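Local coordinates for protein cytosol aminopeptidase (Staphylococcus aureus subsp. aureus, PDB 3KZW) that probably removes amino-terminal residues, leucine among them, from peptides as a hexameric, manganese-dependent cytosolic aminopeptidase, at residues A[76-82]-A[95-101]; A[154-160]-A[494-498]; A[238-242]-A[260-264]; A[247-253]-A[370-374]. All blocks are in the same frame, centred on the assembly; numbering follows the deposited sequence.

Interaction 1 (A[76-82]-A[95-101]); sequences SKVGKIY and LITVGLG
Tyr82 and Thr97 exchange both of their backbone bonds, Tyr82 N to Thr97 O at 2.8 Å and Thr97 N to Tyr82 O at 2.6 Å, and so form an antiparallel hydrogen-bonded pair. On the face they share, Thr97 CG2 lies 3.7 Å from Tyr82 CD1, meeting the ring obliquely. The neighbouring non-hydrogen-bonded pair, Ile81 with Val98, turns its side chains to the other face. There the second torsion of Ile81 (chi2 -64°) folds the chain back over the partner strand, and CD1 settles 3.8 Å from Val98 CB. Gly99 N then donates to Lys80 O (3.0 Å). Beyond that point the segment 76-82 leaves the sheet in a type II turn from Lys77 to Lys80, with Gly79 at the position where positive phi is expected. Gly79 N reaches Gly99 O at 3.0 Å in a nearly straight bond, although the donor stands well above the carbonyl plane. Ser76 O accepts from Gly101 N, and Val78 CG2 rests on Gly101 CA. Further out, His117 of helix 108-124 bonds to Gly79 O, while Tyr121 of that helix backs Ile81. Strand 39-45 pairs with the far side of 95-101. The whole is the open end of a beta hairpin, strands 81-88 and 91-101, which forms one border of the mixed sheet in the N-terminal domain.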
loop_
_atom_site.group_PDB
_atom_site.type_symbol
_atom_site.label_atom_id
_atom_site.label_comp_id
_atom_site.label_asym_id
_atom_site.label_seq_id
_atom_site.Cartn_x
_atom_site.Cartn_y
_atom_site.Cartn_z
ATOM N N SER A 76 39.917 -14.610 -28.618
ATOM C CA SER A 76 39.052 -14.041 -29.641
ATOM C C SER A 76 37.649 -13.668 -29.157
ATOM O O SER A 76 36.868 -13.098 -29.921
ATOM C CB SER A 76 38.950 -15.000 -30.824
ATOM O OG SER A 76 38.361 -16.226 -30.436
ATOM N N LYS A 77 37.328 -13.984 -27.903
ATOM C CA LYS A 77 36.003 -13.698 -27.352
ATOM C C LYS A 77 35.621 -12.237 -27.598
ATOM O O LYS A 77 36.380 -11.329 -27.269
ATOM C CB LYS A 77 35.950 -14.042 -25.860
ATOM C CG LYS A 77 34.546 -14.163 -25.287
ATOM C CD LYS A 77 34.588 -14.507 -23.802
ATOM C CE LYS A 77 33.185 -14.630 -23.198
ATOM N NZ LYS A 77 32.482 -13.317 -23.109
ATOM N N VAL A 78 34.447 -12.028 -28.194
ATOM C CA VAL A 78 33.992 -10.702 -28.629
ATOM C C VAL A 78 34.098 -9.644 -27.529
ATOM O O VAL A 78 33.440 -9.740 -26.488
ATOM C CB VAL A 78 32.537 -10.742 -29.177
ATOM C CG1 VAL A 78 32.105 -9.363 -29.668
ATOM C CG2 VAL A 78 32.413 -11.761 -30.299
ATOM N N GLY A 79 34.941 -8.645 -27.774
ATOM C CA GLY A 79 35.074 -7.494 -26.888
ATOM C C GLY A 79 35.922 -7.700 -25.647
ATOM O O GLY A 79 35.988 -6.816 -24.790
ATOM N N LYS A 80 36.571 -8.858 -25.541
ATOM C CA LYS A 80 37.428 -9.150 -24.387
ATOM C C LYS A 80 38.842 -8.624 -24.601
ATOM O O LYS A 80 39.432 -8.815 -25.666
ATOM C CB LYS A 80 37.459 -10.649 -24.076
ATOM C CG LYS A 80 38.103 -10.980 -22.737
ATOM C CD LYS A 80 38.002 -12.455 -22.409
ATOM C CE LYS A 80 38.709 -12.778 -21.097
ATOM N NZ LYS A 80 38.989 -14.243 -20.959
ATOM N N ILE A 81 39.375 -7.961 -23.579
ATOM C CA ILE A 81 40.695 -7.348 -23.649
ATOM C C ILE A 81 41.762 -8.284 -23.084
ATOM O O ILE A 81 41.632 -8.788 -21.969
ATOM C CB ILE A 81 40.731 -5.970 -22.915
ATOM C CG1 ILE A 81 39.630 -5.032 -23.434
ATOM C CG2 ILE A 81 42.107 -5.315 -23.027
ATOM C CD1 ILE A 81 39.754 -4.617 -24.897
ATOM N N TYR A 82 42.804 -8.522 -23.879
ATOM C CA TYR A 82 43.985 -9.263 -23.440
ATOM C C TYR A 82 45.210 -8.381 -23.614
ATOM O O TYR A 82 45.341 -7.691 -24.624
ATOM C CB TYR A 82 44.186 -10.527 -24.276
ATOM C CG TYR A 82 43.062 -11.535 -24.231
ATOM C CD1 TYR A 82 41.956 -11.416 -25.079
ATOM C CD2 TYR A 82 43.120 -12.629 -23.369
ATOM C CE1 TYR A 82 40.923 -12.347 -25.048
ATOM C CE2 TYR A 82 42.094 -13.572 -23.332
ATOM C CZ TYR A 82 41.000 -13.424 -24.174
ATOM O OH TYR A 82 39.984 -14.353 -24.145
ATOM N N LEU A 95 51.423 -5.152 -25.944
ATOM C CA LEU A 95 50.390 -5.564 -26.885
ATOM C C LEU A 95 49.012 -5.547 -26.235
ATOM O O LEU A 95 48.816 -6.135 -25.173
ATOM C CB LEU A 95 50.700 -6.951 -27.457
ATOM C CG LEU A 95 49.717 -7.569 -28.460
ATOM C CD1 LEU A 95 49.526 -6.674 -29.673
ATOM C CD2 LEU A 95 50.181 -8.954 -28.883
ATOM N N ILE A 96 48.072 -4.864 -26.883
ATOM C CA ILE A 96 46.684 -4.826 -26.437
ATOM C C ILE A 96 45.795 -5.520 -27.465
ATOM O O ILE A 96 45.732 -5.121 -28.630
ATOM C CB ILE A 96 46.199 -3.385 -26.162
ATOM C CG1 ILE A 96 47.032 -2.752 -25.043
ATOM C CG2 ILE A 96 44.711 -3.376 -25.785
ATOM C CD1 ILE A 96 46.895 -1.252 -24.931
ATOM N N THR A 97 45.118 -6.566 -27.009
ATOM C CA THR A 97 44.295 -7.413 -27.857
ATOM C C THR A 97 42.822 -7.264 -27.495
ATOM O O THR A 97 42.460 -7.287 -26.318
ATOM C CB THR A 97 44.758 -8.885 -27.737
ATOM O OG1 THR A 97 45.804 -9.126 -28.686
ATOM C CG2 THR A 97 43.620 -9.870 -27.981
ATOM N N VAL A 98 41.985 -7.087 -28.516
ATOM C CA VAL A 98 40.533 -7.140 -28.347
ATOM C C VAL A 98 39.945 -8.218 -29.262
ATOM O O VAL A 98 40.236 -8.256 -30.457
ATOM C CB VAL A 98 39.856 -5.747 -28.555
ATOM C CG1 VAL A 98 40.150 -5.176 -29.939
ATOM C CG2 VAL A 98 38.354 -5.819 -28.298
ATOM N N GLY A 99 39.140 -9.104 -28.682
ATOM C CA GLY A 99 38.527 -10.201 -29.424
ATOM C C GLY A 99 37.479 -9.742 -30.420
ATOM O O GLY A 99 36.733 -8.793 -30.160
ATOM N N LEU A 100 37.427 -10.423 -31.562
ATOM C CA LEU A 100 36.482 -10.086 -32.627
ATOM C C LEU A 100 35.454 -11.188 -32.854
ATOM O O LEU A 100 34.449 -10.971 -33.531
ATOM C CB LEU A 100 37.221 -9.793 -33.934
ATOM C CG LEU A 100 38.435 -8.858 -33.920
ATOM C CD1 LEU A 100 39.168 -8.962 -35.240
ATOM C CD2 LEU A 100 38.044 -7.415 -33.635
ATOM N N GLY A 101 35.711 -12.363 -32.282
ATOM C CA GLY A 101 34.855 -13.532 -32.470
ATOM C C GLY A 101 34.963 -14.076 -33.878
ATOM O O GLY A 101 35.977 -13.882 -34.547
#

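Interaction 2 (A[154-160]-A[494-498]); sequences QSERATY and YNGPK
Asn495 OD1 lies between Gln154 and Arg157 and makes the closest approach to Arg157. Gln154 NE2 donates to Asn495 OD1 at 3.3 Å, lying in the carbonyl plane, with the two amide planes almost perpendicular (88°). Asn495 OD1 also sits over one face of the guanidinium, 2.9 Å from Arg157 NH2, where the angle is too poor for a hydrogen bond. Asn495 and Arg157 run side by side, their flat groups inclined to each other. Two bends shape this cluster. Gln154 turns at chi2 (-60°) and Arg157 at chi3 (65°), which curls the guanidinium back so that Arg157 NE (3.1 Å) and NH2 both grip Gln154 OE1 side-on. The glutamine amide is thereby fixed at both ends, since NE2 also bonds to Leu112 O of helix 108-124. At the other side of the contact, Pro497 CG touches the edge of the Tyr160 ring (CD2, 4.2 Å), while Tyr160 OH is bonded to Asp205. The carbonyls of Arg157 and Asn495 face each other as two acceptors, and Arg204 of helix 188-208 donates to both. The arrangement is an interdomain junction: the end of helix 144-157, in the N-terminal domain, meets a loop of the catalytic domain beside the long helix that links the two domains in this family.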
loop_
_atom_site.group_PDB
_atom_site.type_symbol
_atom_site.label_atom_id
_atom_site.label_comp_id
_atom_site.label_asym_id
_atom_site.label_seq_id
_atom_site.Cartn_x
_atom_site.Cartn_y
_atom_site.Cartn_z
ATOM N N GLN A 154 32.193 5.183 -30.970
ATOM C CA GLN A 154 32.608 4.635 -29.679
ATOM C C GLN A 154 33.803 5.354 -29.059
ATOM O O GLN A 154 33.983 5.320 -27.843
ATOM C CB GLN A 154 32.886 3.130 -29.782
ATOM C CG GLN A 154 31.679 2.272 -30.157
ATOM C CD GLN A 154 30.539 2.375 -29.164
ATOM O OE1 GLN A 154 29.826 3.377 -29.117
ATOM N NE2 GLN A 154 30.347 1.325 -28.374
ATOM N N SER A 155 34.611 6.011 -29.889
ATOM C CA SER A 155 35.753 6.785 -29.397
ATOM C C SER A 155 35.302 7.952 -28.519
ATOM O O SER A 155 36.070 8.454 -27.699
ATOM C CB SER A 155 36.619 7.284 -30.559
ATOM O OG SER A 155 35.961 8.300 -31.294
ATOM N N GLU A 156 34.051 8.370 -28.697
ATOM C CA GLU A 156 33.463 9.446 -27.903
ATOM C C GLU A 156 32.384 8.934 -26.953
ATOM O O GLU A 156 32.354 9.315 -25.782
ATOM C CB GLU A 156 32.885 10.535 -28.814
ATOM C CG GLU A 156 33.921 11.303 -29.629
ATOM C CD GLU A 156 34.750 12.275 -28.794
ATOM O OE1 GLU A 156 34.322 12.638 -27.674
ATOM O OE2 GLU A 156 35.834 12.683 -29.266
ATOM N N ARG A 157 31.510 8.065 -27.459
ATOM C CA ARG A 157 30.353 7.595 -26.697
ATOM C C ARG A 157 30.721 6.669 -25.535
ATOM O O ARG A 157 30.183 6.812 -24.434
ATOM C CB ARG A 157 29.317 6.931 -27.611
ATOM C CG ARG A 157 28.026 6.569 -26.884
ATOM C CD ARG A 157 26.896 6.178 -27.810
ATOM N NE ARG A 157 27.181 4.950 -28.543
ATOM C CZ ARG A 157 26.251 4.114 -29.001
ATOM N NH1 ARG A 157 24.958 4.357 -28.787
ATOM N NH2 ARG A 157 26.618 3.025 -29.671
ATOM N N ALA A 158 31.633 5.731 -25.781
ATOM C CA ALA A 158 32.018 4.744 -24.771
ATOM C C ALA A 158 32.885 5.341 -23.664
ATOM O O ALA A 158 32.899 4.837 -22.540
ATOM C CB ALA A 158 32.729 3.571 -25.420
ATOM N N THR A 159 33.596 6.419 -23.991
ATOM C CA THR A 159 34.547 7.040 -23.069
ATOM C C THR A 159 33.961 8.247 -22.336
ATOM O O THR A 159 34.680 8.973 -21.647
ATOM C CB THR A 159 35.823 7.474 -23.807
ATOM O OG1 THR A 159 35.484 8.425 -24.823
ATOM C CG2 THR A 159 36.508 6.277 -24.446
ATOM N N TYR A 160 32.656 8.453 -22.487
ATOM C CA TYR A 160 31.965 9.592 -21.892
ATOM C C TYR A 160 31.980 9.535 -20.366
ATOM O O TYR A 160 31.830 8.466 -19.771
ATOM C CB TYR A 160 30.524 9.663 -22.411
ATOM C CG TYR A 160 29.663 10.728 -21.767
ATOM C CD1 TYR A 160 29.738 12.056 -22.180
ATOM C CD2 TYR A 160 28.764 10.404 -20.750
ATOM C CE1 TYR A 160 28.947 13.037 -21.593
ATOM C CE2 TYR A 160 27.969 11.378 -20.156
ATOM C CZ TYR A 160 28.067 12.690 -20.582
ATOM O OH TYR A 160 27.282 13.655 -20.001
ATOM N N TYR A 494 29.366 -1.210 -22.876
ATOM C CA TYR A 494 30.228 -0.792 -23.980
ATOM C C TYR A 494 29.787 0.537 -24.605
ATOM O O TYR A 494 30.538 1.150 -25.363
ATOM C CB TYR A 494 30.301 -1.891 -25.052
ATOM C CG TYR A 494 28.952 -2.379 -25.554
ATOM C CD1 TYR A 494 28.223 -1.643 -26.490
ATOM C CD2 TYR A 494 28.412 -3.581 -25.101
ATOM C CE1 TYR A 494 26.990 -2.081 -26.950
ATOM C CE2 TYR A 494 27.178 -4.033 -25.559
ATOM C CZ TYR A 494 26.474 -3.277 -26.484
ATOM O OH TYR A 494 25.250 -3.711 -26.946
ATOM N N ASN A 495 28.568 0.969 -24.286
ATOM C CA ASN A 495 28.024 2.225 -24.798
ATOM C C ASN A 495 28.233 3.419 -23.871
ATOM O O ASN A 495 27.852 4.540 -24.205
ATOM C CB ASN A 495 26.539 2.071 -25.140
ATOM C CG ASN A 495 26.314 1.488 -26.524
ATOM O OD1 ASN A 495 27.223 1.445 -27.358
ATOM N ND2 ASN A 495 25.092 1.041 -26.779
ATOM N N GLY A 496 28.843 3.175 -22.714
ATOM C CA GLY A 496 29.127 4.235 -21.750
ATOM C C GLY A 496 28.611 3.936 -20.353
ATOM O O GLY A 496 28.096 2.842 -20.101
ATOM N N PRO A 497 28.735 4.915 -19.435
ATOM C CA PRO A 497 28.341 4.737 -18.038
ATOM C C PRO A 497 26.828 4.828 -17.819
ATOM O O PRO A 497 26.076 5.048 -18.773
ATOM C CB PRO A 497 29.053 5.894 -17.333
ATOM C CG PRO A 497 29.140 6.957 -18.356
ATOM C CD PRO A 497 29.249 6.273 -19.691
ATOM N N LYS A 498 26.402 4.649 -16.567
ATOM C CA LYS A 498 25.010 4.841 -16.158
ATOM C C LYS A 498 24.506 6.223 -16.542
ATOM O O LYS A 498 25.274 7.185 -16.590
ATOM C CB LYS A 498 24.876 4.702 -14.642
ATOM C CG LYS A 498 24.956 3.287 -14.102
ATOM C CD LYS A 498 24.580 3.256 -12.623
ATOM C CE LYS A 498 25.714 3.759 -11.741
ATOM N NZ LYS A 498 25.278 3.949 -10.326
#

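Interaction 3 (A[238-242]-A[260-264]); sequences DYDTL and KPRLV
Asp238 and Arg262 approach to 5.4 Å between their CA atoms, and Tyr239 and Pro261 to 6.0 Å, as the first turn of helix 239-244 settles across the start of strand 262-269. Contact across this junction is made by side chains, and Tyr239 takes the largest share. Its ring carbon CG stands anti to the backbone N (chi1 -173°), which lays the ring down upon Lys260 and Pro261. Lys260 CB lies over one face in a CH-pi contact, 3.9 Å from the ring centroid and 25° off the normal, and the aliphatic chain continues along the CD2 side. Lys260 NZ goes elsewhere, hydrogen-bonding to Ser257 O. Pro261 CG approaches Tyr239 CD1 obliquely at 3.7 Å. Nearer the strand, Leu242 drops CD2 onto the backbone, 3.6 Å from Pro261 O and close to Arg262 CA. Arg262 starts out away from the helix but bends at chi2 (-74°), so that its CD comes up against Asp238 CA and its guanidinium presents one face to Asp238 CB. Arg262 NH1 is tied back to Pro261 O by a 3.1 Å hydrogen bond, which holds the group in place. The Asp238 carboxylate is occupied with its own helix: OD1 accepts from Thr241 N and Thr241 OG1, which arrive from opposite faces of the carboxylate plane. This is an N-capped helix emerging straight from strand 233-237 and lying against the neighbouring antiparallel strand, a helix-on-sheet junction of the alpha/beta catalytic domain.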
loop_
_atom_site.group_PDB
_atom_site.type_symbol
_atom_site.label_atom_id
_atom_site.label_comp_id
_atom_site.label_asym_id
_atom_site.label_seq_id
_atom_site.Cartn_x
_atom_site.Cartn_y
_atom_site.Cartn_z
ATOM N N ASP A 238 9.868 33.547 -24.581
ATOM C CA ASP A 238 9.814 33.680 -23.121
ATOM C C ASP A 238 8.387 33.582 -22.575
ATOM O O ASP A 238 7.426 33.506 -23.341
ATOM C CB ASP A 238 10.543 34.947 -22.632
ATOM C CG ASP A 238 9.793 36.241 -22.946
ATOM O OD1 ASP A 238 8.707 36.204 -23.558
ATOM O OD2 ASP A 238 10.305 37.317 -22.569
ATOM N N TYR A 239 8.261 33.585 -21.250
ATOM C CA TYR A 239 6.990 33.304 -20.578
ATOM C C TYR A 239 5.821 34.207 -20.990
ATOM O O TYR A 239 4.737 33.708 -21.287
ATOM C CB TYR A 239 7.169 33.303 -19.051
ATOM C CG TYR A 239 5.947 32.855 -18.275
ATOM C CD1 TYR A 239 5.315 31.644 -18.564
ATOM C CD2 TYR A 239 5.434 33.633 -17.239
ATOM C CE1 TYR A 239 4.193 31.228 -17.854
ATOM C CE2 TYR A 239 4.315 33.225 -16.520
ATOM C CZ TYR A 239 3.701 32.022 -16.833
ATOM O OH TYR A 239 2.595 31.609 -16.127
ATOM N N ASP A 240 6.028 35.521 -21.005
ATOM C CA ASP A 240 4.932 36.443 -21.338
ATOM C C ASP A 240 4.576 36.481 -22.829
ATOM O O ASP A 240 3.470 36.889 -23.191
ATOM C CB ASP A 240 5.128 37.858 -20.750
ATOM C CG ASP A 240 6.596 38.255 -20.599
ATOM O OD1 ASP A 240 7.377 37.493 -19.977
ATOM O OD2 ASP A 240 6.959 39.354 -21.078
ATOM N N THR A 241 5.501 36.042 -23.682
ATOM C CA THR A 241 5.222 35.910 -25.112
ATOM C C THR A 241 4.374 34.667 -25.363
ATOM O O THR A 241 3.355 34.739 -26.054
ATOM C CB THR A 241 6.512 35.839 -25.963
ATOM O OG1 THR A 241 7.363 36.941 -25.642
ATOM C CG2 THR A 241 6.187 35.888 -27.452
ATOM N N LEU A 242 4.788 33.536 -24.787
ATOM C CA LEU A 242 4.111 32.257 -25.028
ATOM C C LEU A 242 2.696 32.202 -24.452
ATOM O O LEU A 242 1.852 31.478 -24.972
ATOM C CB LEU A 242 4.968 31.058 -24.578
ATOM C CG LEU A 242 5.269 30.734 -23.112
ATOM C CD1 LEU A 242 4.152 29.910 -22.491
ATOM C CD2 LEU A 242 6.575 29.974 -23.028
ATOM N N LYS A 260 9.910 29.839 -14.958
ATOM C CA LYS A 260 8.798 29.734 -15.905
ATOM C C LYS A 260 9.183 29.038 -17.216
ATOM O O LYS A 260 10.359 29.038 -17.591
ATOM C CB LYS A 260 8.216 31.124 -16.190
ATOM C CG LYS A 260 7.808 31.916 -14.951
ATOM C CD LYS A 260 6.661 31.261 -14.191
ATOM C CE LYS A 260 6.447 31.946 -12.854
ATOM N NZ LYS A 260 5.546 31.161 -11.976
ATOM N N PRO A 261 8.189 28.446 -17.918
ATOM C CA PRO A 261 8.424 27.679 -19.145
ATOM C C PRO A 261 9.009 28.487 -20.309
ATOM O O PRO A 261 8.953 29.719 -20.309
ATOM C CB PRO A 261 7.025 27.162 -19.513
ATOM C CG PRO A 261 6.086 28.073 -18.826
ATOM C CD PRO A 261 6.762 28.428 -17.546
ATOM N N ARG A 262 9.574 27.774 -21.281
ATOM C CA ARG A 262 10.126 28.368 -22.495
ATOM C C ARG A 262 9.758 27.502 -23.692
ATOM O O ARG A 262 9.576 26.285 -23.554
ATOM C CB ARG A 262 11.654 28.477 -22.407
ATOM C CG ARG A 262 12.197 29.412 -21.331
ATOM C CD ARG A 262 12.009 30.871 -21.703
ATOM N NE ARG A 262 12.704 31.763 -20.779
ATOM C CZ ARG A 262 12.186 32.240 -19.650
ATOM N NH1 ARG A 262 10.956 31.915 -19.280
ATOM N NH2 ARG A 262 12.904 33.046 -18.885
ATOM N N LEU A 263 9.636 28.130 -24.861
ATOM C CA LEU A 263 9.534 27.391 -26.116
ATOM C C LEU A 263 10.729 27.724 -26.995
ATOM O O LEU A 263 10.971 28.892 -27.310
ATOM C CB LEU A 263 8.228 27.696 -26.854
ATOM C CG LEU A 263 7.952 26.783 -28.057
ATOM C CD1 LEU A 263 7.136 25.568 -27.647
ATOM C CD2 LEU A 263 7.246 27.541 -29.157
ATOM N N VAL A 264 11.473 26.691 -27.381
ATOM C CA VAL A 264 12.678 26.860 -28.188
ATOM C C VAL A 264 12.444 26.342 -29.604
ATOM O O VAL A 264 12.085 25.178 -29.796
ATOM C CB VAL A 264 13.901 26.150 -27.549
ATOM C CG1 VAL A 264 15.168 26.430 -28.344
ATOM C CG2 VAL A 264 14.080 26.588 -26.105
#

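Interaction 4 (A[247-253]-A[370-374]); sequences FGLLQAV and LVLAD
An antiparallel helix pair with a carboxylate docked on one helix end joins Asp374 to Leu249 and Leu250. Helix 368-380 begins inside the NTDAEGRL signature of the cytosol aminopeptidase family, whose last residue is Leu370, a motif that in relatives supplies metal ligands and the catalytic arginine. The axes of 248-253 and 370-374 come within 7.8 Å at a crossing angle of -151°. Asp374 points at the first turn of the opposing helix, and its OD2 accepts from Leu250 N at 3.1 Å in a fairly straight bond (162°) that comes from above the carboxylate plane. Leu249 N lies nearer to Asp374 OD2, at 2.9 Å, but that bond is bent and weak. The ring of Phe247, the N-cap residue, stands almost upright to the carboxylate, with CD2 beside Asp374 CB. Leu249 is the main apolar wedge: CD1 packs on Ala373 CB at 3.7 Å, and CD2 faces Leu370 CD2 as the two leucines cross at about a right angle. Leu250 CD1 lies 3.8 Å from Val371 CG1. One turn later Val253 inserts CG2 between Leu370 CD1 and that same Val371 methyl. Ile285 of strand 278-285 touches both Val253 and Val371, placing the pair against the central sheet. The other carboxylate oxygen, OD1, is bonded to Leu354 N. Buried beside Phe247, Leu249 and Leu250, Asp374 thus has backbone N-H donors at both oxygens, and these, with the amino-terminal end of the helix, would be expected to stabilise a negative charge there.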
loop_
_atom_site.group_PDB
_atom_site.type_symbol
_atom_site.label_atom_id
_atom_site.label_comp_id
_atom_site.label_asym_id
_atom_site.label_seq_id
_atom_site.Cartn_x
_atom_site.Cartn_y
_atom_site.Cartn_z
ATOM N N PHE A 247 -0.226 29.688 -25.755
ATOM C CA PHE A 247 0.335 28.382 -25.398
ATOM C C PHE A 247 -0.198 27.936 -24.036
ATOM O O PHE A 247 0.558 27.789 -23.075
ATOM C CB PHE A 247 1.865 28.436 -25.384
ATOM C CG PHE A 247 2.490 28.441 -26.749
ATOM C CD1 PHE A 247 2.631 29.628 -27.467
ATOM C CD2 PHE A 247 2.953 27.259 -27.314
ATOM C CE1 PHE A 247 3.217 29.636 -28.731
ATOM C CE2 PHE A 247 3.540 27.252 -28.574
ATOM C CZ PHE A 247 3.672 28.444 -29.286
ATOM N N GLY A 248 -1.509 27.715 -23.975
ATOM C CA GLY A 248 -2.223 27.464 -22.722
ATOM C C GLY A 248 -1.788 26.252 -21.924
ATOM O O GLY A 248 -1.709 26.316 -20.695
ATOM N N LEU A 249 -1.509 25.148 -22.616
ATOM C CA LEU A 249 -1.113 23.906 -21.959
ATOM C C LEU A 249 0.302 23.981 -21.391
ATOM O O LEU A 249 0.545 23.531 -20.272
ATOM C CB LEU A 249 -1.253 22.712 -22.908
ATOM C CG LEU A 249 -2.640 22.389 -23.477
ATOM C CD1 LEU A 249 -2.577 21.135 -24.327
ATOM C CD2 LEU A 249 -3.690 22.233 -22.386
ATOM N N LEU A 250 1.224 24.557 -22.162
ATOM C CA LEU A 250 2.598 24.769 -21.707
ATOM C C LEU A 250 2.642 25.728 -20.516
ATOM O O LEU A 250 3.436 25.543 -19.592
ATOM C CB LEU A 250 3.481 25.276 -22.857
ATOM C CG LEU A 250 4.959 25.611 -22.607
ATOM C CD1 LEU A 250 5.728 24.450 -21.978
ATOM C CD2 LEU A 250 5.622 26.048 -23.900
ATOM N N GLN A 251 1.780 26.746 -20.551
ATOM C CA GLN A 251 1.618 27.688 -19.441
ATOM C C GLN A 251 1.129 26.965 -18.188
ATOM O O GLN A 251 1.687 27.143 -17.106
ATOM C CB GLN A 251 0.640 28.802 -19.823
ATOM C CG GLN A 251 0.290 29.747 -18.679
ATOM C CD GLN A 251 -0.949 30.577 -18.951
ATOM O OE1 GLN A 251 -1.791 30.217 -19.772
ATOM N NE2 GLN A 251 -1.069 31.697 -18.252
ATOM N N ALA A 252 0.093 26.146 -18.357
ATOM C CA ALA A 252 -0.521 25.396 -17.263
ATOM C C ALA A 252 0.464 24.488 -16.528
ATOM O O ALA A 252 0.455 24.428 -15.301
ATOM C CB ALA A 252 -1.698 24.584 -17.785
ATOM N N VAL A 253 1.310 23.794 -17.288
ATOM C CA VAL A 253 2.275 22.852 -16.732
ATOM C C VAL A 253 3.392 23.561 -15.965
ATOM O O VAL A 253 3.795 23.110 -14.891
ATOM C CB VAL A 253 2.865 21.939 -17.839
ATOM C CG1 VAL A 253 3.992 21.065 -17.298
ATOM C CG2 VAL A 253 1.776 21.064 -18.441
ATOM N N LEU A 370 0.724 17.122 -22.493
ATOM C CA LEU A 370 0.188 18.481 -22.525
ATOM C C LEU A 370 1.136 19.450 -23.225
ATOM O O LEU A 370 0.714 20.195 -24.110
ATOM C CB LEU A 370 -0.140 18.977 -21.114
ATOM C CG LEU A 370 -1.268 18.271 -20.350
ATOM C CD1 LEU A 370 -1.262 18.693 -18.892
ATOM C CD2 LEU A 370 -2.637 18.529 -20.979
ATOM N N VAL A 371 2.411 19.432 -22.839
ATOM C CA VAL A 371 3.399 20.321 -23.451
ATOM C C VAL A 371 3.710 19.928 -24.896
ATOM O O VAL A 371 3.991 20.792 -25.728
ATOM C CB VAL A 371 4.704 20.460 -22.611
ATOM C CG1 VAL A 371 4.390 20.982 -21.214
ATOM C CG2 VAL A 371 5.485 19.149 -22.542
ATOM N N LEU A 372 3.646 18.629 -25.188
ATOM C CA LEU A 372 3.847 18.124 -26.543
ATOM C C LEU A 372 2.715 18.566 -27.458
ATOM O O LEU A 372 2.948 18.899 -28.619
ATOM C CB LEU A 372 3.960 16.597 -26.552
ATOM C CG LEU A 372 5.263 15.958 -26.063
ATOM C CD1 LEU A 372 5.044 14.482 -25.780
ATOM C CD2 LEU A 372 6.404 16.155 -27.060
ATOM N N ALA A 373 1.496 18.573 -26.924
ATOM C CA ALA A 373 0.311 18.984 -27.674
ATOM C C ALA A 373 0.452 20.395 -28.248
ATOM O O ALA A 373 0.177 20.618 -29.429
ATOM C CB ALA A 373 -0.923 18.885 -26.799
ATOM N N ASP A 374 0.886 21.336 -27.407
ATOM C CA ASP A 374 1.110 22.717 -27.831
ATOM C C ASP A 374 2.274 22.816 -28.812
ATOM O O ASP A 374 2.218 23.583 -29.775
ATOM C CB ASP A 374 1.353 23.628 -26.620
ATOM C CG ASP A 374 0.059 24.169 -26.011
ATOM O OD1 ASP A 374 -1.040 23.888 -26.537
ATOM O OD2 ASP A 374 0.145 24.893 -24.998
#

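Overall arrangement
Interaction 1 comes first along the chain and lies at the far end of the N-terminal domain. Interaction 2, its centre about 18 Å away, opens later and closes only near the C-terminus, so that interactions 3 and 4 are nested within its loop. These two sit in the catalytic domain, about 52 and 51 Å from interaction 1 between centres and across the chain's centre. Their centres are 11 Å apart and they touch: helices 239-244 and 248-254 and strand 262-269 are consecutive, Leu242 O probably accepts from Phe247 N, and Leu263 packs on Phe247. The contacts thus run from the N-terminal domain to the catalytic domain, with interaction 2 joining the two.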